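Local atomic coordinates of glycoside hydrolase family 31 (PDB entry 5I0F), a protein that degrades cycloalternan, a cyclic glucan, probably by a retaining hydrolysis that passes through a covalent glycosyl-enzyme intermediate. Residues E10-R15 with V195-Y200; K201-H206 with G531-T536; E231-T236 with G485-N490; R427-P432 with H471-D476. All blocks are in the same frame, centred on the assembly; numbering follows the deposited sequence.

Contact 1. Residues E10-R15 with V195-Y200; sequences EHPYAR and VVFEQY. With GLC (alpha-D-glucopyranose), chain B.
Pro12 and Val195 bring the two backbones nearest, with their CA atoms 7.6 Å apart, where a type I beta turn from His11 to Ala14 meets the irregular chain that follows strand 191-194. No direct hydrogen bond joins the segments. An aromatic cluster of His11, Tyr13 and Phe197 does so instead, fastening a loop near the N-terminus to the chain that carries the sugar-binding residues Glu198 and Tyr200. Phe197 has CG anti to the backbone N (chi1 178°), which sends its ring into the turn, and three successive turn residues meet it. Tyr13 gives its edge to one face in a T-shaped pair, planes at 81° and centroids 5.2 Å apart, its CD2 sitting over the ring centre. The imidazole of His11 arrives aslant, with its CE1 3.4 Å from Phe197 CE1. Pro12 adds CG, 3.6 Å from Phe197 CD1. The turn itself fixes the rotation of the imidazole: Tyr13 N donates to His11 ND1 at 3.1 Å, in the ring plane. Farther along, Val195 CG1 packs against Pro12 CB and lies 3.3 Å from Tyr13 OH, which is hydrogen-bonded to Asp193 and also accepts from a water. Directly after Phe197 the chain reaches the glycan pocket, where Glu198 OE2 accepts a very short hydrogen bond, 2.5 Å, from O6 of the alpha-glucose.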
# COMPACT_ATOMS: atom_id res chain seq x y z
N GLU A 10 11.78 -12.87 -6.97
CA GLU A 10 11.29 -12.61 -5.59
C GLU A 10 10.12 -11.60 -5.58
O GLU A 10 9.96 -10.81 -4.66
CB GLU A 10 12.41 -12.25 -4.61
CG GLU A 10 13.46 -13.36 -4.52
CD GLU A 10 14.59 -13.06 -3.55
OE1 GLU A 10 14.41 -13.27 -2.32
OE2 GLU A 10 15.67 -12.62 -4.00
N HIS A 11 9.32 -11.66 -6.63
CA HIS A 11 7.96 -11.10 -6.63
C HIS A 11 7.22 -11.91 -5.53
O HIS A 11 7.30 -13.12 -5.53
CB HIS A 11 7.36 -11.27 -8.03
CG HIS A 11 5.99 -10.69 -8.23
ND1 HIS A 11 4.92 -11.07 -7.47
CD2 HIS A 11 5.50 -9.87 -9.18
CE1 HIS A 11 3.83 -10.42 -7.87
NE2 HIS A 11 4.15 -9.70 -8.93
N PRO A 12 6.51 -11.26 -4.58
CA PRO A 12 5.94 -12.07 -3.48
C PRO A 12 4.85 -13.07 -3.85
O PRO A 12 4.55 -13.96 -3.05
CB PRO A 12 5.41 -11.02 -2.50
CG PRO A 12 5.31 -9.75 -3.28
CD PRO A 12 6.40 -9.81 -4.32
N TYR A 13 4.23 -12.92 -5.02
CA TYR A 13 3.16 -13.79 -5.46
C TYR A 13 3.39 -14.50 -6.79
O TYR A 13 2.47 -15.10 -7.33
CB TYR A 13 1.87 -12.96 -5.52
CG TYR A 13 1.46 -12.33 -4.21
CD1 TYR A 13 0.93 -13.10 -3.16
CD2 TYR A 13 1.57 -10.95 -4.01
CE1 TYR A 13 0.55 -12.51 -1.95
CE2 TYR A 13 1.19 -10.36 -2.82
CZ TYR A 13 0.69 -11.13 -1.78
OH TYR A 13 0.32 -10.47 -0.61
N ALA A 14 4.61 -14.45 -7.34
CA ALA A 14 4.87 -15.03 -8.65
C ALA A 14 6.25 -15.65 -8.66
O ALA A 14 7.15 -15.22 -7.91
CB ALA A 14 4.74 -14.00 -9.74
N ARG A 15 6.40 -16.66 -9.50
CA ARG A 15 7.68 -17.32 -9.72
C ARG A 15 8.24 -16.91 -11.07
O ARG A 15 7.48 -16.75 -12.04
CB ARG A 15 7.51 -18.84 -9.69
CG ARG A 15 6.79 -19.35 -8.45
CD ARG A 15 6.24 -20.75 -8.67
NE ARG A 15 5.25 -20.80 -9.74
CZ ARG A 15 4.99 -21.85 -10.51
NH1 ARG A 15 4.04 -21.74 -11.46
NH2 ARG A 15 5.65 -23.01 -10.38
N VAL A 195 2.48 -8.78 3.48
CA VAL A 195 3.68 -8.40 2.74
C VAL A 195 3.33 -7.15 1.94
O VAL A 195 2.27 -7.08 1.31
CB VAL A 195 4.22 -9.54 1.84
CG1 VAL A 195 3.25 -9.96 0.74
CG2 VAL A 195 5.57 -9.17 1.23
N VAL A 196 4.20 -6.15 1.98
CA VAL A 196 3.94 -4.91 1.26
C VAL A 196 3.99 -5.26 -0.24
O VAL A 196 4.91 -5.94 -0.70
CB VAL A 196 4.97 -3.84 1.63
CG1 VAL A 196 4.88 -2.65 0.71
CG2 VAL A 196 4.82 -3.45 3.10
N PHE A 197 2.96 -4.87 -0.98
CA PHE A 197 2.90 -5.20 -2.42
C PHE A 197 2.09 -4.17 -3.19
O PHE A 197 1.08 -3.66 -2.67
CB PHE A 197 2.31 -6.61 -2.65
CG PHE A 197 2.19 -6.98 -4.09
CD1 PHE A 197 3.33 -7.21 -4.85
CD2 PHE A 197 0.98 -7.05 -4.72
CE1 PHE A 197 3.25 -7.55 -6.19
CE2 PHE A 197 0.89 -7.37 -6.07
CZ PHE A 197 2.03 -7.61 -6.82
N GLU A 198 2.53 -3.87 -4.40
CA GLU A 198 1.77 -3.00 -5.28
C GLU A 198 0.83 -3.78 -6.20
O GLU A 198 1.24 -4.25 -7.26
CB GLU A 198 2.68 -2.09 -6.12
CG GLU A 198 1.84 -1.00 -6.79
CD GLU A 198 2.28 -0.60 -8.18
OE1 GLU A 198 3.49 -0.61 -8.50
OE2 GLU A 198 1.36 -0.20 -8.95
N GLN A 199 -0.42 -3.92 -5.77
CA GLN A 199 -1.48 -4.51 -6.60
C GLN A 199 -2.17 -3.37 -7.31
O GLN A 199 -2.88 -2.57 -6.67
CB GLN A 199 -2.46 -5.32 -5.74
CG GLN A 199 -3.68 -5.86 -6.48
CD GLN A 199 -3.33 -6.70 -7.67
OE1 GLN A 199 -2.53 -7.62 -7.58
NE2 GLN A 199 -3.93 -6.38 -8.80
N TYR A 200 -1.95 -3.28 -8.63
CA TYR A 200 -2.49 -2.19 -9.43
C TYR A 200 -3.94 -2.52 -9.76
O TYR A 200 -4.21 -3.34 -10.62
CB TYR A 200 -1.67 -1.92 -10.70
CG TYR A 200 -2.27 -0.90 -11.67
CD1 TYR A 200 -2.48 0.43 -11.30
CD2 TYR A 200 -2.61 -1.26 -12.97
CE1 TYR A 200 -3.03 1.36 -12.19
CE2 TYR A 200 -3.15 -0.35 -13.87
CZ TYR A 200 -3.37 0.96 -13.48
OH TYR A 200 -3.89 1.87 -14.37
C1 GLC B . 0.20 3.26 -13.30
C2 GLC B . -0.45 3.94 -12.10
C3 GLC B . 0.57 4.14 -10.98
C4 GLC B . 1.18 2.80 -10.60
C5 GLC B . 1.84 2.22 -11.86
C6 GLC B . 2.51 0.89 -11.62
O2 GLC B . -1.03 5.18 -12.50
O3 GLC B . -0.08 4.73 -9.84
O4 GLC B . 2.13 2.97 -9.53
O5 GLC B . 0.86 2.06 -12.91
O6 GLC B . 1.56 -0.17 -11.41
O HOH W 1 -0.19 -7.80 -0.26

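Contact 2. Residues K201-H206 with G531-T536; sequences KAQGKH and GDEDST. With CA (calcium ion), chain E; GLC (alpha-D-glucopyranose), chain B; BGC (beta-D-glucopyranose), chain C.
Charge joins Lys201 to Asp534. Their side chains cross at about a right angle, and the lysine, bent at chi3 (-58°), forms a salt bridge, NZ 2.7 Å from Asp534 OD1 on the syn side, 27° out of the carboxylate plane. The same OD1 binds a calcium ion at 2.5 Å, five waters being the other ligands found around the metal. Two cations thus draw on one oxygen, which probably keeps the carboxylate ionised. Hydrogen bonds make up the second group. Ala202 N donates to Glu533 OE1 at 3.1 Å from above the carboxylate plane, while Asp534 N reaches that oxygen from the opposite face at 2.9 Å, and this double grip fixes the bent glutamate beside the start of helix 203-206. Gln203 NE2 gives a nearly straight bond of 2.8 Å to Asp532 O, close to its own amide plane, and has Gln199 O as a further acceptor. Segment 531-536 is a beta-to-alpha loop of the TIM barrel, running from strand 527-529 to helix 537-551. Water contributes as well: one molecule donates to Gln203 OE1 and Glu533 OE2 and accepts from Gly204 N. The last group involves sugar. Asp532 OD1 accepts from O2 of the beta-glucose at 2.7 Å, and Asp532 OD2 lies 2.6 Å from O3 of the alpha-glucose.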
# COMPACT_ATOMS: atom_id res chain seq x y z
N LYS A 201 -4.85 -1.87 -9.03
CA LYS A 201 -6.30 -2.02 -9.14
C LYS A 201 -6.80 -3.38 -8.65
O LYS A 201 -6.03 -4.35 -8.53
CB LYS A 201 -6.81 -1.66 -10.56
CG LYS A 201 -6.25 -0.31 -11.05
CD LYS A 201 -6.90 0.25 -12.31
CE LYS A 201 -6.83 -0.69 -13.49
NZ LYS A 201 -7.43 -0.08 -14.71
N ALA A 202 -8.10 -3.44 -8.36
CA ALA A 202 -8.79 -4.66 -7.92
C ALA A 202 -8.10 -5.34 -6.73
O ALA A 202 -7.95 -6.57 -6.69
CB ALA A 202 -8.91 -5.63 -9.09
N GLN A 203 -7.69 -4.55 -5.73
CA GLN A 203 -7.01 -5.10 -4.56
C GLN A 203 -7.91 -6.08 -3.79
O GLN A 203 -7.42 -7.10 -3.26
CB GLN A 203 -6.56 -3.99 -3.62
CG GLN A 203 -5.51 -3.02 -4.20
CD GLN A 203 -6.12 -1.85 -5.00
OE1 GLN A 203 -7.31 -1.56 -4.91
NE2 GLN A 203 -5.27 -1.15 -5.76
N GLY A 204 -9.21 -5.78 -3.74
CA GLY A 204 -10.17 -6.65 -3.06
C GLY A 204 -10.38 -7.98 -3.76
O GLY A 204 -10.45 -9.01 -3.12
N LYS A 205 -10.44 -7.96 -5.09
CA LYS A 205 -10.56 -9.20 -5.86
C LYS A 205 -9.35 -10.09 -5.70
O LYS A 205 -9.47 -11.30 -5.67
CB LYS A 205 -10.73 -8.90 -7.35
CG LYS A 205 -11.93 -8.02 -7.70
CD LYS A 205 -12.09 -7.89 -9.22
CE LYS A 205 -13.04 -6.77 -9.62
NZ LYS A 205 -14.48 -7.18 -9.59
N HIS A 206 -8.16 -9.49 -5.58
CA HIS A 206 -6.93 -10.28 -5.46
C HIS A 206 -6.48 -10.53 -4.03
O HIS A 206 -5.52 -11.29 -3.81
CB HIS A 206 -5.81 -9.61 -6.25
CG HIS A 206 -6.04 -9.60 -7.72
ND1 HIS A 206 -6.57 -8.52 -8.39
CD2 HIS A 206 -5.83 -10.56 -8.66
CE1 HIS A 206 -6.67 -8.81 -9.68
NE2 HIS A 206 -6.24 -10.04 -9.87
N GLY A 531 -4.91 4.00 -2.70
CA GLY A 531 -4.20 3.59 -3.93
C GLY A 531 -5.05 3.64 -5.18
O GLY A 531 -5.99 4.44 -5.29
N ASP A 532 -4.70 2.77 -6.13
CA ASP A 532 -5.19 2.88 -7.49
C ASP A 532 -6.38 2.00 -7.76
O ASP A 532 -6.30 0.78 -7.56
CB ASP A 532 -4.09 2.46 -8.46
CG ASP A 532 -2.90 3.36 -8.44
OD1 ASP A 532 -2.99 4.49 -7.91
OD2 ASP A 532 -1.86 2.95 -9.02
N GLU A 533 -7.47 2.58 -8.28
CA GLU A 533 -8.63 1.78 -8.68
C GLU A 533 -9.34 2.29 -9.93
O GLU A 533 -9.19 3.45 -10.33
CB GLU A 533 -9.67 1.66 -7.53
CG GLU A 533 -9.64 0.34 -6.73
CD GLU A 533 -10.11 -0.90 -7.50
OE1 GLU A 533 -9.97 -0.95 -8.76
OE2 GLU A 533 -10.63 -1.86 -6.86
N ASP A 534 -10.14 1.40 -10.49
CA ASP A 534 -11.09 1.73 -11.55
C ASP A 534 -12.30 2.50 -10.98
O ASP A 534 -12.56 2.48 -9.77
CB ASP A 534 -11.58 0.44 -12.21
CG ASP A 534 -10.51 -0.23 -13.06
OD1 ASP A 534 -10.05 0.40 -14.05
OD2 ASP A 534 -10.11 -1.37 -12.75
N SER A 535 -13.01 3.19 -11.87
CA SER A 535 -14.22 3.89 -11.51
C SER A 535 -15.41 2.97 -11.61
O SER A 535 -16.19 3.03 -12.59
CB SER A 535 -14.43 5.13 -12.40
OG SER A 535 -13.45 6.13 -12.12
N THR A 536 -15.56 2.14 -10.59
CA THR A 536 -16.61 1.12 -10.51
C THR A 536 -17.31 1.10 -9.15
O THR A 536 -16.73 1.52 -8.13
CB THR A 536 -16.07 -0.28 -10.77
OG1 THR A 536 -15.19 -0.68 -9.72
CG2 THR A 536 -15.36 -0.39 -12.13
CA CA E . -11.52 0.71 -16.11
C1 GLC B . 0.20 3.26 -13.30
C2 GLC B . -0.45 3.94 -12.10
C3 GLC B . 0.57 4.14 -10.98
C4 GLC B . 1.18 2.80 -10.60
C5 GLC B . 1.84 2.22 -11.86
C6 GLC B . 2.51 0.89 -11.62
O2 GLC B . -1.03 5.18 -12.50
O3 GLC B . -0.08 4.73 -9.84
O4 GLC B . 2.13 2.97 -9.53
O5 GLC B . 0.86 2.06 -12.91
O6 GLC B . 1.56 -0.17 -11.41
C2 BGC C . -0.23 6.79 -7.63
C3 BGC C . -1.19 7.61 -8.50
C4 BGC C . -0.39 8.65 -9.29
C5 BGC C . 0.73 7.98 -10.10
C6 BGC C . 1.62 9.06 -10.70
C1 BGC C . 1.29 6.85 -7.93
O2 BGC C . -0.74 5.62 -6.95
O3 BGC C . -2.19 8.23 -7.69
O4 BGC C . -1.26 9.39 -10.17
O5 BGC C . 1.55 7.06 -9.33
O6 BGC C . 2.54 8.49 -11.64
O HOH W 2 -10.07 -2.85 -4.32
O HOH W 3 -12.31 2.49 -14.74
O HOH W 4 -9.30 1.90 -16.44
O HOH W 5 -11.77 1.60 -18.21
O HOH W 6 -10.36 -1.44 -16.86
O HOH W 7 -13.09 -0.86 -15.37

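Contact 3. Residues E231-T236 with G485-N490; sequences ETTRRT and GDEGNN. With CA (calcium ion), chain K.
Arg234 reaches across the first turn of helix 485-506, an outer helix of the TIM barrel, from a loop that connects strands of two different beta sheets. Its CB and CG run over the backbone of the helix, CG lying 3.4 Å from Asp486 O. The chain then stays extended, and CD passes 3.5 Å from Asp486 OD2. NE donates to that oxygen at 3.1 Å, part of a salt bridge; the carboxylate oxygen is near the guanidinium plane, whereas NE stands 63° out of the carboxylate plane. Farther out, the carboxylate of Glu487 stacks on one guanidinium face, the planes only 4° apart. NH2 is 3.6 Å from Glu487 OE1, an attraction of charges with no N-H aimed at the oxygen, and donates instead to a water that bridges to Asp486 OD1. Nearer the backbone, Thr233 OG1 donates to Glu487 O at 2.7 Å, and Asn490 ND2 to Thr233 O at 2.9 Å. Asp486 OD2 also binds a calcium ion at 2.8 Å, a site completed by Asp253, Leu254 and waters. Sharing this oxygen between metal and arginine probably stabilises the negative charge of Asp486, and Glu487 may help to balance the positive charge of the guanidinium.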
# COMPACT_ATOMS: atom_id res chain seq x y z
N GLU A 231 5.56 -9.53 16.34
CA GLU A 231 6.50 -8.41 16.33
C GLU A 231 7.68 -8.69 15.40
O GLU A 231 8.76 -9.09 15.82
CB GLU A 231 6.98 -8.00 17.74
CG GLU A 231 7.50 -6.55 17.77
CD GLU A 231 7.84 -6.05 19.15
OE1 GLU A 231 8.97 -5.59 19.36
OE2 GLU A 231 7.00 -6.11 20.06
N THR A 232 7.43 -8.45 14.11
CA THR A 232 8.39 -8.73 13.06
C THR A 232 8.05 -7.85 11.87
O THR A 232 6.89 -7.44 11.72
CB THR A 232 8.34 -10.20 12.62
OG1 THR A 232 9.39 -10.45 11.68
CG2 THR A 232 6.99 -10.58 11.96
N THR A 233 9.06 -7.56 11.04
CA THR A 233 8.84 -6.97 9.70
C THR A 233 9.06 -7.96 8.56
O THR A 233 9.00 -7.59 7.38
CB THR A 233 9.67 -5.69 9.48
OG1 THR A 233 11.06 -6.01 9.55
CG2 THR A 233 9.32 -4.62 10.54
N ARG A 234 9.27 -9.23 8.90
CA ARG A 234 9.31 -10.28 7.90
C ARG A 234 7.88 -10.66 7.53
O ARG A 234 6.93 -10.29 8.20
CB ARG A 234 10.09 -11.51 8.41
CG ARG A 234 11.50 -11.19 8.85
CD ARG A 234 12.38 -12.43 8.97
NE ARG A 234 13.75 -12.13 9.39
CZ ARG A 234 14.17 -11.94 10.65
NH1 ARG A 234 13.33 -11.99 11.69
NH2 ARG A 234 15.46 -11.69 10.88
N ARG A 235 7.76 -11.42 6.45
CA ARG A 235 6.47 -11.83 5.95
C ARG A 235 5.80 -12.80 6.91
O ARG A 235 6.48 -13.61 7.55
CB ARG A 235 6.65 -12.48 4.59
CG ARG A 235 5.36 -12.80 3.87
CD ARG A 235 5.68 -13.11 2.43
NE ARG A 235 4.50 -13.35 1.60
CZ ARG A 235 4.58 -13.67 0.31
NH1 ARG A 235 3.48 -13.86 -0.40
NH2 ARG A 235 5.77 -13.86 -0.27
N THR A 236 4.48 -12.68 7.02
CA THR A 236 3.66 -13.57 7.82
C THR A 236 2.43 -13.96 7.03
O THR A 236 1.99 -13.22 6.15
CB THR A 236 3.22 -12.93 9.16
OG1 THR A 236 2.64 -11.64 8.91
CG2 THR A 236 4.40 -12.75 10.09
N GLY A 485 17.00 -7.75 3.36
CA GLY A 485 15.74 -7.43 2.72
C GLY A 485 14.54 -8.12 3.31
O GLY A 485 13.44 -7.56 3.35
N ASP A 486 14.74 -9.34 3.80
CA ASP A 486 13.63 -10.06 4.41
C ASP A 486 13.00 -9.33 5.60
O ASP A 486 11.82 -9.56 5.88
CB ASP A 486 14.01 -11.49 4.76
CG ASP A 486 15.01 -11.57 5.89
OD1 ASP A 486 15.85 -10.65 6.07
OD2 ASP A 486 14.97 -12.61 6.58
N GLU A 487 13.75 -8.44 6.25
CA GLU A 487 13.20 -7.50 7.25
C GLU A 487 13.00 -6.08 6.74
O GLU A 487 12.05 -5.43 7.11
CB GLU A 487 14.13 -7.41 8.47
CG GLU A 487 14.13 -8.61 9.36
CD GLU A 487 14.89 -8.36 10.67
OE1 GLU A 487 16.13 -8.21 10.63
OE2 GLU A 487 14.25 -8.28 11.73
N GLY A 488 13.94 -5.59 5.94
CA GLY A 488 13.97 -4.19 5.52
C GLY A 488 12.98 -3.80 4.44
O GLY A 488 12.57 -2.63 4.37
N ASN A 489 12.59 -4.76 3.60
CA ASN A 489 11.72 -4.46 2.45
C ASN A 489 10.29 -4.05 2.88
O ASN A 489 9.76 -3.09 2.30
CB ASN A 489 11.70 -5.61 1.45
CG ASN A 489 13.09 -5.89 0.85
OD1 ASN A 489 14.04 -5.12 1.02
ND2 ASN A 489 13.21 -7.01 0.17
N ASN A 490 9.69 -4.73 3.85
CA ASN A 490 8.37 -4.31 4.38
C ASN A 490 8.46 -3.01 5.20
O ASN A 490 7.50 -2.23 5.26
CB ASN A 490 7.75 -5.38 5.27
CG ASN A 490 7.19 -6.56 4.50
OD1 ASN A 490 6.72 -6.44 3.36
ND2 ASN A 490 7.23 -7.74 5.13
CA CA K . 13.83 -15.06 5.95
O HOH W 8 10.46 -7.32 4.70
O HOH W 9 11.59 -8.46 12.18
O HOH W 10 12.70 -5.39 11.58
O HOH W 11 16.94 -11.42 8.46
O HOH W 12 10.19 -11.68 4.95
O HOH W 13 16.26 -15.05 5.50
O HOH W 14 14.08 -17.57 6.26
O HOH W 15 13.34 -14.94 3.68

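Contact 4. Residues R427-P432 with H471-D476; sequences RGWWFP and HAWGSD. With GLC (alpha-D-glucopyranose), chain B; BGC (beta-D-glucopyranose), chain C.
Arg427 faces Trp473 and Gly428 faces His471, with CA-CA distances of 6.8 Å and 6.3 Å, where residues 427-430 and 471-474 run in nearly opposite directions, 170° apart; no direct hydrogen bond joins the two loops. Trp473 carries most of the contact: Gly428 N lies over one face of its indole, and Arg427 CB is 3.7 Å from its CE3. The guanidinium of Arg427 lays a face over Trp473 O, NH1 being 3.3 Å away at an angle too poor for a bond; NH1 donates to Ile9 O and forms a salt bridge with Glu10, and NH2 one with Glu418. At the rim of the Trp473 indole, close to its plane, CH2 meets Trp429 CZ3 at 3.9 Å, the two tryptophans crossing at about a right angle. Trp429, its CG placed between backbone N and carbonyl carbon (chi1 55°), directs NE1 into a bond of 2.9 Å to O6 of the alpha-glucose, straight at 171°. Trp430 instead offers a face to that sugar, with CZ3 3.2 Å from O4, and has Phe431 on its other face. Its CE3 meets His471 CE1, near the plane of the imidazole, and a water links Trp430 O with His471 ND1. Both loops belong to the TIM-barrel domain, and 427-432 lines the glycan pocket; Trp430 and Phe431 pack on Trp387 of strand 383-388, while Asn489 of helix 485-506 donates to Gly474 O.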
# COMPACT_ATOMS: atom_id res chain seq x y z
N ARG A 427 13.41 -4.33 -9.54
CA ARG A 427 12.93 -5.52 -10.25
C ARG A 427 11.49 -5.43 -10.73
O ARG A 427 11.04 -6.29 -11.47
CB ARG A 427 13.09 -6.76 -9.37
CG ARG A 427 14.56 -7.07 -9.07
CD ARG A 427 14.68 -8.26 -8.13
NE ARG A 427 16.03 -8.39 -7.56
CZ ARG A 427 16.40 -9.33 -6.69
NH1 ARG A 427 15.55 -10.28 -6.30
NH2 ARG A 427 17.65 -9.35 -6.23
N GLY A 428 10.78 -4.39 -10.29
CA GLY A 428 9.40 -4.19 -10.62
C GLY A 428 9.21 -3.67 -12.03
O GLY A 428 10.16 -3.39 -12.77
N TRP A 429 7.94 -3.50 -12.36
CA TRP A 429 7.51 -3.11 -13.69
C TRP A 429 7.50 -1.57 -13.83
O TRP A 429 7.76 -1.06 -14.90
CB TRP A 429 6.12 -3.70 -14.01
CG TRP A 429 5.05 -3.37 -12.98
CD1 TRP A 429 4.25 -2.27 -12.97
CD2 TRP A 429 4.70 -4.15 -11.82
NE1 TRP A 429 3.41 -2.31 -11.86
CE2 TRP A 429 3.66 -3.45 -11.14
CE3 TRP A 429 5.16 -5.36 -11.28
CZ2 TRP A 429 3.07 -3.91 -9.95
CZ3 TRP A 429 4.55 -5.84 -10.09
CH2 TRP A 429 3.53 -5.11 -9.44
N TRP A 430 7.21 -0.86 -12.75
CA TRP A 430 7.14 0.62 -12.76
C TRP A 430 8.51 1.17 -12.36
O TRP A 430 9.05 0.77 -11.33
CB TRP A 430 6.09 1.04 -11.75
CG TRP A 430 5.59 2.46 -11.80
CD1 TRP A 430 5.29 3.20 -12.90
CD2 TRP A 430 5.26 3.26 -10.66
NE1 TRP A 430 4.82 4.44 -12.51
CE2 TRP A 430 4.80 4.50 -11.15
CE3 TRP A 430 5.34 3.06 -9.28
CZ2 TRP A 430 4.40 5.54 -10.30
CZ3 TRP A 430 4.93 4.07 -8.43
CH2 TRP A 430 4.47 5.31 -8.94
N PHE A 431 9.05 2.09 -13.16
CA PHE A 431 10.41 2.62 -12.97
C PHE A 431 11.40 1.45 -12.95
O PHE A 431 12.17 1.30 -12.00
CB PHE A 431 10.54 3.46 -11.68
CG PHE A 431 9.89 4.82 -11.73
CD1 PHE A 431 8.50 4.96 -11.83
CD2 PHE A 431 10.65 5.98 -11.60
CE1 PHE A 431 7.90 6.22 -11.85
CE2 PHE A 431 10.06 7.24 -11.61
CZ PHE A 431 8.69 7.36 -11.77
N PRO A 432 11.38 0.61 -14.00
CA PRO A 432 12.23 -0.59 -14.01
C PRO A 432 13.73 -0.23 -13.96
O PRO A 432 14.16 0.76 -14.56
CB PRO A 432 11.84 -1.27 -15.33
CG PRO A 432 11.36 -0.18 -16.21
CD PRO A 432 10.71 0.82 -15.30
N HIS A 471 8.99 -1.24 -3.78
CA HIS A 471 9.82 -1.68 -4.91
C HIS A 471 10.90 -2.70 -4.57
O HIS A 471 11.47 -3.33 -5.48
CB HIS A 471 10.49 -0.45 -5.55
CG HIS A 471 9.58 0.75 -5.63
ND1 HIS A 471 8.52 0.81 -6.51
CD2 HIS A 471 9.56 1.89 -4.92
CE1 HIS A 471 7.89 1.95 -6.34
NE2 HIS A 471 8.50 2.63 -5.38
N ALA A 472 11.21 -2.87 -3.29
CA ALA A 472 12.35 -3.72 -2.88
C ALA A 472 11.91 -5.17 -2.83
O ALA A 472 11.08 -5.52 -1.99
CB ALA A 472 12.87 -3.31 -1.51
N TRP A 473 12.46 -5.99 -3.73
CA TRP A 473 12.27 -7.43 -3.71
C TRP A 473 13.64 -8.09 -3.59
O TRP A 473 14.54 -7.79 -4.36
CB TRP A 473 11.61 -7.93 -4.99
CG TRP A 473 10.23 -7.44 -5.32
CD1 TRP A 473 9.31 -6.85 -4.49
CD2 TRP A 473 9.61 -7.52 -6.60
NE1 TRP A 473 8.16 -6.54 -5.19
CE2 TRP A 473 8.33 -6.95 -6.49
CE3 TRP A 473 10.02 -8.02 -7.83
CZ2 TRP A 473 7.45 -6.87 -7.57
CZ3 TRP A 473 9.14 -7.94 -8.91
CH2 TRP A 473 7.88 -7.36 -8.77
N GLY A 474 13.78 -9.02 -2.65
CA GLY A 474 15.03 -9.76 -2.46
C GLY A 474 15.26 -9.94 -0.99
O GLY A 474 15.45 -8.96 -0.26
N SER A 475 15.23 -11.18 -0.53
CA SER A 475 15.41 -11.46 0.89
C SER A 475 16.83 -11.10 1.38
O SER A 475 17.02 -10.86 2.57
CB SER A 475 15.11 -12.95 1.17
OG SER A 475 16.15 -13.75 0.63
N ASP A 476 17.80 -11.06 0.46
CA ASP A 476 19.22 -10.87 0.79
C ASP A 476 19.75 -9.48 0.44
O ASP A 476 20.96 -9.24 0.51
CB ASP A 476 20.10 -11.95 0.15
CG ASP A 476 19.73 -12.26 -1.31
OD1 ASP A 476 18.75 -11.66 -1.89
OD2 ASP A 476 20.41 -13.15 -1.87
C1 GLC B . 0.20 3.26 -13.30
C2 GLC B . -0.45 3.94 -12.10
C3 GLC B . 0.57 4.14 -10.98
C4 GLC B . 1.18 2.80 -10.60
C5 GLC B . 1.84 2.22 -11.86
C6 GLC B . 2.51 0.89 -11.62
O2 GLC B . -1.03 5.18 -12.50
O3 GLC B . -0.08 4.73 -9.84
O4 GLC B . 2.13 2.97 -9.53
O5 GLC B . 0.86 2.06 -12.91
O6 GLC B . 1.56 -0.17 -11.41
C2 BGC C . -0.23 6.79 -7.63
C3 BGC C . -1.19 7.61 -8.50
C4 BGC C . -0.39 8.65 -9.29
C5 BGC C . 0.73 7.98 -10.10
C6 BGC C . 1.62 9.06 -10.70
C1 BGC C . 1.29 6.85 -7.93
O2 BGC C . -0.74 5.62 -6.95
O3 BGC C . -2.19 8.23 -7.69
O4 BGC C . -1.26 9.39 -10.17
O5 BGC C . 1.55 7.06 -9.33
O6 BGC C . 2.54 8.49 -11.64
O HOH W 16 19.29 -10.70 -4.39
O HOH W 17 8.23 -0.52 -8.91

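Contacts 1, 2 and 4 converge on one alpha-glucose of the glycan pocket, through Glu198, Asp532 and the pair Trp429 and Trp430; His78, Arg516 and Glu593 also hydrogen-bond to this sugar. Contacts 1 and 4 are the nearest neighbours, centres about 9 Å apart, tied by Glu10, whose OE1 accepts from Ser475 N. Contact 3 lies away from the sugar but touches contacts 1 and 4: Asn490 OD1 accepts from Val196 N of contact 1 at 2.9 Å, and Asp486 N donates to Ser475 O of contact 4 at 3.0 Å. Contact 2 follows contact 1 directly along the chain, and its centre is about 25 Å from that of contact 3.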